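Ethanolamine kinase Pv091845 (Plasmodium vivax, PDB 2QG7) probably catalyses the ATP-dependent phosphorylation of ethanolamine, the first step in making phosphatidylethanolamine from ethanolamine. Local coordinates at residues R232-W237 with P357-Y362; L208-K213 with P289-H294. All blocks are in the same frame, centred on the assembly; numbering follows the deposited sequence.

Contact 1: residues R232-W237 with P357-Y362; sequences RPSFLW and PMERAY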
loop_
_atom_site.group_PDB
_atom_site.type_symbol
_atom_site.label_atom_id
_atom_site.label_comp_id
_atom_site.label_asym_id
_atom_site.label_seq_id
_atom_site.Cartn_x
_atom_site.Cartn_y
_atom_site.Cartn_z
ATOM N N ARG D 232 29.855 -22.885 11.391
ATOM C CA ARG D 232 29.772 -21.407 11.355
ATOM C C ARG D 232 28.743 -20.836 10.332
ATOM O O ARG D 232 29.094 -19.997 9.484
ATOM C CB ARG D 232 31.170 -20.773 11.173
ATOM N N PRO D 233 27.463 -21.261 10.425
ATOM C CA PRO D 233 26.553 -20.872 9.356
ATOM C C PRO D 233 25.707 -19.605 9.654
ATOM O O PRO D 233 25.695 -19.091 10.789
ATOM C CB PRO D 233 25.665 -22.120 9.215
ATOM C CG PRO D 233 25.447 -22.538 10.721
ATOM C CD PRO D 233 26.757 -22.067 11.445
ATOM N N SER D 234 25.049 -19.108 8.598
ATOM C CA SER D 234 24.105 -18.012 8.661
ATOM C C SER D 234 22.779 -18.526 9.221
ATOM O O SER D 234 22.405 -19.699 9.012
ATOM C CB SER D 234 23.913 -17.418 7.265
ATOM O OG SER D 234 22.911 -16.391 7.237
ATOM N N PHE D 235 22.076 -17.648 9.946
ATOM C CA PHE D 235 20.780 -17.971 10.537
ATOM C C PHE D 235 19.627 -17.484 9.636
ATOM O O PHE D 235 18.454 -17.694 9.961
ATOM C CB PHE D 235 20.674 -17.316 11.909
ATOM C CG PHE D 235 21.216 -18.149 13.036
ATOM C CD1 PHE D 235 20.454 -18.380 14.167
ATOM C CD2 PHE D 235 22.487 -18.690 12.983
ATOM C CE1 PHE D 235 20.964 -19.138 15.229
ATOM C CE2 PHE D 235 22.979 -19.463 14.033
ATOM C CZ PHE D 235 22.221 -19.677 15.143
ATOM N N LEU D 236 19.979 -16.853 8.519
ATOM C CA LEU D 236 19.051 -16.160 7.658
ATOM C C LEU D 236 18.110 -17.084 6.901
ATOM O O LEU D 236 16.888 -16.880 6.902
ATOM C CB LEU D 236 19.829 -15.248 6.690
ATOM C CG LEU D 236 19.189 -14.467 5.552
ATOM C CD1 LEU D 236 17.978 -13.592 6.011
ATOM C CD2 LEU D 236 20.269 -13.618 4.914
ATOM N N TRP D 237 18.686 -18.097 6.260
ATOM C CA TRP D 237 17.928 -19.002 5.401
ATOM C C TRP D 237 17.105 -19.984 6.201
ATOM O O TRP D 237 16.054 -20.404 5.767
ATOM C CB TRP D 237 18.869 -19.723 4.442
ATOM C CG TRP D 237 19.840 -18.794 3.874
ATOM C CD1 TRP D 237 21.162 -18.711 4.182
ATOM C CD2 TRP D 237 19.578 -17.745 2.926
ATOM N NE1 TRP D 237 21.753 -17.702 3.468
ATOM C CE2 TRP D 237 20.804 -17.083 2.697
ATOM C CE3 TRP D 237 18.426 -17.303 2.253
ATOM C CZ2 TRP D 237 20.923 -16.012 1.820
ATOM C CZ3 TRP D 237 18.546 -16.257 1.380
ATOM C CH2 TRP D 237 19.785 -15.618 1.168
ATOM N N PRO D 357 23.595 -14.417 13.909
ATOM C CA PRO D 357 24.636 -14.436 12.876
ATOM C C PRO D 357 24.087 -14.561 11.457
ATOM O O PRO D 357 23.468 -15.534 11.125
ATOM C CB PRO D 357 25.491 -15.641 13.276
ATOM C CG PRO D 357 25.063 -15.980 14.721
ATOM C CD PRO D 357 23.653 -15.607 14.786
ATOM N N MET D 358 24.309 -13.554 10.630
ATOM C CA MET D 358 23.874 -13.593 9.242
ATOM C C MET D 358 24.959 -12.942 8.415
ATOM O O MET D 358 25.864 -12.345 8.976
ATOM C CB MET D 358 22.583 -12.771 9.076
ATOM C CG MET D 358 21.350 -13.376 9.684
ATOM S SD MET D 358 19.813 -12.515 9.265
ATOM C CE MET D 358 18.660 -13.530 10.196
ATOM N N GLU D 359 24.822 -13.015 7.093
ATOM C CA GLU D 359 25.607 -12.256 6.146
ATOM C C GLU D 359 25.532 -10.775 6.463
ATOM O O GLU D 359 24.457 -10.237 6.679
ATOM C CB GLU D 359 25.082 -12.496 4.735
ATOM C CG GLU D 359 25.334 -13.906 4.170
ATOM C CD GLU D 359 24.265 -14.926 4.508
ATOM O OE1 GLU D 359 23.466 -14.705 5.473
ATOM O OE2 GLU D 359 24.195 -15.977 3.804
ATOM N N ARG D 360 26.685 -10.114 6.463
ATOM C CA ARG D 360 26.782 -8.702 6.759
ATOM C C ARG D 360 26.062 -7.878 5.740
ATOM O O ARG D 360 25.655 -6.736 6.028
ATOM C CB ARG D 360 28.253 -8.242 6.895
ATOM C CG ARG D 360 29.147 -8.485 5.674
ATOM C CD ARG D 360 30.312 -7.514 5.599
ATOM N NE ARG D 360 31.072 -7.622 4.339
ATOM C CZ ARG D 360 32.208 -6.965 4.035
ATOM N NH1 ARG D 360 32.775 -6.129 4.909
ATOM N NH2 ARG D 360 32.797 -7.150 2.840
ATOM N N ALA D 361 25.915 -8.433 4.541
ATOM C CA ALA D 361 25.288 -7.719 3.431
ATOM C C ALA D 361 23.752 -7.682 3.600
ATOM O O ALA D 361 23.118 -6.692 3.215
ATOM C CB ALA D 361 25.674 -8.321 2.133
ATOM N N TYR D 362 23.172 -8.728 4.209
ATOM C CA TYR D 362 21.775 -8.671 4.637
ATOM C C TYR D 362 21.412 -7.469 5.561
ATOM O O TYR D 362 20.412 -6.780 5.321
ATOM C CB TYR D 362 21.365 -9.962 5.297
ATOM C CG TYR D 362 19.947 -9.913 5.737
ATOM C CD1 TYR D 362 18.898 -10.196 4.837
ATOM C CD2 TYR D 362 19.626 -9.561 7.055
ATOM C CE1 TYR D 362 17.564 -10.155 5.250
ATOM C CE2 TYR D 362 18.282 -9.482 7.474
ATOM C CZ TYR D 362 17.263 -9.795 6.567
ATOM O OH TYR D 362 15.958 -9.720 7.007
#

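Contact 2: residues L208-K213 with P289-H294; sequences LLHDIK and PIVLCH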
loop_
_atom_site.group_PDB
_atom_site.type_symbol
_atom_site.label_atom_id
_atom_site.label_comp_id
_atom_site.label_asym_id
_atom_site.label_seq_id
_atom_site.Cartn_x
_atom_site.Cartn_y
_atom_site.Cartn_z
ATOM N N LEU D 208 31.183 -1.664 14.378
ATOM C CA LEU D 208 31.394 -2.122 15.744
ATOM C C LEU D 208 30.612 -3.393 16.105
ATOM O O LEU D 208 31.147 -4.285 16.742
ATOM C CB LEU D 208 31.054 -1.010 16.740
ATOM C CG LEU D 208 31.964 0.232 16.763
ATOM C CD1 LEU D 208 31.370 1.408 17.611
ATOM C CD2 LEU D 208 33.344 -0.161 17.286
ATOM N N LEU D 209 29.332 -3.461 15.721
ATOM C CA LEU D 209 28.539 -4.657 15.877
ATOM C C LEU D 209 29.089 -5.791 15.022
ATOM O O LEU D 209 29.220 -6.932 15.467
ATOM C CB LEU D 209 27.059 -4.351 15.552
ATOM C CG LEU D 209 26.050 -5.468 15.248
ATOM C CD1 LEU D 209 25.764 -6.276 16.478
ATOM C CD2 LEU D 209 24.777 -4.898 14.678
ATOM N N HIS D 210 29.421 -5.473 13.780
ATOM C CA HIS D 210 29.894 -6.499 12.861
ATOM C C HIS D 210 31.307 -7.032 13.172
ATOM O O HIS D 210 31.690 -8.099 12.687
ATOM C CB HIS D 210 29.732 -6.023 11.410
ATOM C CG HIS D 210 28.298 -5.967 10.961
ATOM N ND1 HIS D 210 27.913 -5.513 9.706
ATOM C CD2 HIS D 210 27.155 -6.301 11.612
ATOM C CE1 HIS D 210 26.597 -5.575 9.607
ATOM N NE2 HIS D 210 26.116 -6.046 10.749
ATOM N N ASP D 211 32.056 -6.289 13.992
ATOM C CA ASP D 211 33.428 -6.641 14.396
ATOM C C ASP D 211 33.481 -7.659 15.515
ATOM O O ASP D 211 34.518 -8.252 15.761
ATOM C CB ASP D 211 34.200 -5.402 14.835
ATOM C CG ASP D 211 34.715 -4.581 13.653
ATOM O OD1 ASP D 211 34.874 -5.157 12.549
ATOM O OD2 ASP D 211 34.962 -3.362 13.823
ATOM N N ILE D 212 32.368 -7.855 16.199
ATOM C CA ILE D 212 32.277 -8.821 17.279
ATOM C C ILE D 212 32.590 -10.220 16.764
ATOM O O ILE D 212 31.886 -10.749 15.896
ATOM C CB ILE D 212 30.891 -8.771 17.987
ATOM C CG1 ILE D 212 30.653 -7.395 18.597
ATOM C CG2 ILE D 212 30.779 -9.804 19.064
ATOM C CD1 ILE D 212 29.287 -7.257 19.176
ATOM N N LYS D 213 33.651 -10.807 17.320
ATOM C CA LYS D 213 34.109 -12.138 16.941
ATOM C C LYS D 213 33.174 -13.225 17.420
ATOM O O LYS D 213 32.658 -13.179 18.557
ATOM C CB LYS D 213 35.537 -12.392 17.445
ATOM C CG LYS D 213 36.605 -11.592 16.682
ATOM C CD LYS D 213 37.992 -11.855 17.251
ATOM C CE LYS D 213 38.995 -10.760 16.792
ATOM N NZ LYS D 213 40.364 -11.158 17.258
ATOM N N PRO D 289 30.600 -12.300 4.439
ATOM C CA PRO D 289 31.006 -12.765 5.770
ATOM C C PRO D 289 29.841 -12.781 6.764
ATOM O O PRO D 289 29.125 -11.801 6.885
ATOM C CB PRO D 289 32.057 -11.745 6.194
ATOM C CG PRO D 289 32.492 -11.086 4.887
ATOM C CD PRO D 289 31.360 -11.121 3.981
ATOM N N ILE D 290 29.672 -13.912 7.443
ATOM C CA ILE D 290 28.675 -14.102 8.488
ATOM C C ILE D 290 29.155 -13.391 9.753
ATOM O O ILE D 290 30.198 -13.734 10.313
ATOM C CB ILE D 290 28.455 -15.606 8.796
ATOM C CG1 ILE D 290 28.409 -16.445 7.492
ATOM C CG2 ILE D 290 27.256 -15.839 9.642
ATOM C CD1 ILE D 290 27.374 -16.035 6.489
ATOM N N VAL D 291 28.410 -12.365 10.167
ATOM C CA VAL D 291 28.740 -11.548 11.335
ATOM C C VAL D 291 27.547 -11.501 12.271
ATOM O O VAL D 291 26.476 -12.047 11.964
ATOM C CB VAL D 291 29.207 -10.129 10.933
ATOM C CG1 VAL D 291 30.415 -10.228 9.987
ATOM C CG2 VAL D 291 28.122 -9.369 10.248
ATOM N N LEU D 292 27.719 -10.901 13.442
ATOM C CA LEU D 292 26.580 -10.710 14.337
ATOM C C LEU D 292 25.853 -9.510 13.792
ATOM O O LEU D 292 26.373 -8.367 13.830
ATOM C CB LEU D 292 27.062 -10.441 15.754
ATOM C CG LEU D 292 26.021 -10.412 16.879
ATOM C CD1 LEU D 292 25.086 -11.628 16.816
ATOM C CD2 LEU D 292 26.707 -10.295 18.223
ATOM N N CYS D 293 24.662 -9.773 13.256
ATOM C CA CYS D 293 23.821 -8.729 12.672
ATOM C C CYS D 293 22.760 -8.232 13.654
ATOM O O CYS D 293 22.386 -8.926 14.574
ATOM C CB CYS D 293 23.171 -9.285 11.421
ATOM S SG CYS D 293 24.324 -9.593 10.057
ATOM N N HIS D 294 22.298 -7.002 13.475
ATOM C CA HIS D 294 21.128 -6.522 14.210
ATOM C C HIS D 294 19.799 -7.116 13.699
ATOM O O HIS D 294 18.959 -7.597 14.498
ATOM C CB HIS D 294 21.075 -5.010 14.186
ATOM C CG HIS D 294 19.969 -4.446 15.034
ATOM N ND1 HIS D 294 18.645 -4.440 14.632
ATOM C CD2 HIS D 294 19.993 -3.865 16.255
ATOM C CE1 HIS D 294 17.905 -3.884 15.571
ATOM N NE2 HIS D 294 18.698 -3.522 16.565
#

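Contact 1: residues R232-W237 with P357-Y362
Both oxygens of the Glu359 carboxylate are bound by residues at the start of helix 236-251, Ser234 just before it and Trp237 in its first turn. The Ser234 hydroxyl donates to Glu359 OE1, with OG and OE1 2.5 Å apart, and approaches from above the carboxylate plane, 38° out of it. Trp237 NE1 donates a hydrogen bond to Glu359 OE2 (3.0 Å), meeting it on the syn side, and the indole and carboxylate planes stand nearly perpendicular at 87°. Glu359 reaches both donors because its chain bends at the second torsion (chi2 87°), which swings the carboxylate back toward the helix start.

One hydrogen bond joins the backbones, from Phe235 N to Pro357 O at 2.8 Å. Beside it the Phe235 and Pro357 side chains run in the same direction, and Pro357 CD sits over one face of the phenyl ring, 3.9 Å from its centroid. Leu236 buries more surface in this contact than any other residue. Its CB packs against Met358 SD, while its CD1 lies over a face of the Tyr362 ring, 3.8 Å from the centroid.

Ser234 is itself positioned by the turn it precedes: its OG accepts from Leu236 N at 3.2 Å, a capping bond at the start of the helix. Glu359 in turn occupies the N-cap position of helix 360-369. Farther out, Lys284 makes a cation-pi contact with Trp237, and Phe413 of helix 413-430 packs against Glu359 and Tyr362.

The contact therefore sets the beginnings of two helices against each other in the helical part of this kinase-like fold. Two donors grip a buried carboxylate and hold its rotation, and together with the nearby N-terminal end of helix 236-251 they would probably favour its ionised form.

Contact 2: residues L208-K213 with P289-H294
Leu292, His210 and Leu209 carry this contact, in which the C-terminal end of helix 196-210 packs on strand 290-293, one half of a two-stranded antiparallel sheet in the choline/ethanolamine kinase fold. The leucines cross at about a right angle, with Leu209 CD1 4.2 Å from Leu292 CG. On its other branch, Leu209 CD2 touches His294 CB at 3.7 Å. With CG anti to the backbone N (chi1 -171°), the branched end of Leu292 is carried toward Ile212, and Leu292 CD2 packs against Ile212 CD1 at 4.1 Å. Ile157 and Leu161 of helix 151-163 also pack on Leu292.

The His210 imidazole projects across the strand. Both ring nitrogens have hydrogen-bond partners beyond the two segments: ND1 pairs with the Tyr394 hydroxyl and NE2 with Asp363 OD2. These two bonds at different corners of the ring fix its rotation, and Asp363 OD2 joins the His210 ring to the backbone N of His294. Cys293 SG approaches the ring obliquely. Val291 CG2 sits over one face, 3.6 Å from the ring centroid and 19° off the normal, while Leu292 O lies at the ring edge, 3.1 Å from His210 CD2.

In the fold
Along the chain the segments alternate: 208-213, 232-237, 289-294, then 357-362. The centres of contacts 1 and 2 are about 10 Å apart, on the same side of the chain's centre. Their second segments are joined directly, since strands 290-293 and 356-359 pair antiparallel, with probable hydrogen bonds from Val291 N to Met358 O and from Arg360 N to Pro289 O. Contact 2 brings helix 196-210 to this small sheet, and contact 1 brings the start of helix 236-251. The two strands, which come later in the chain, thus draw both helices into one buried core within the choline/ethanolamine kinase region, with helix 360-369 following directly from the second strand.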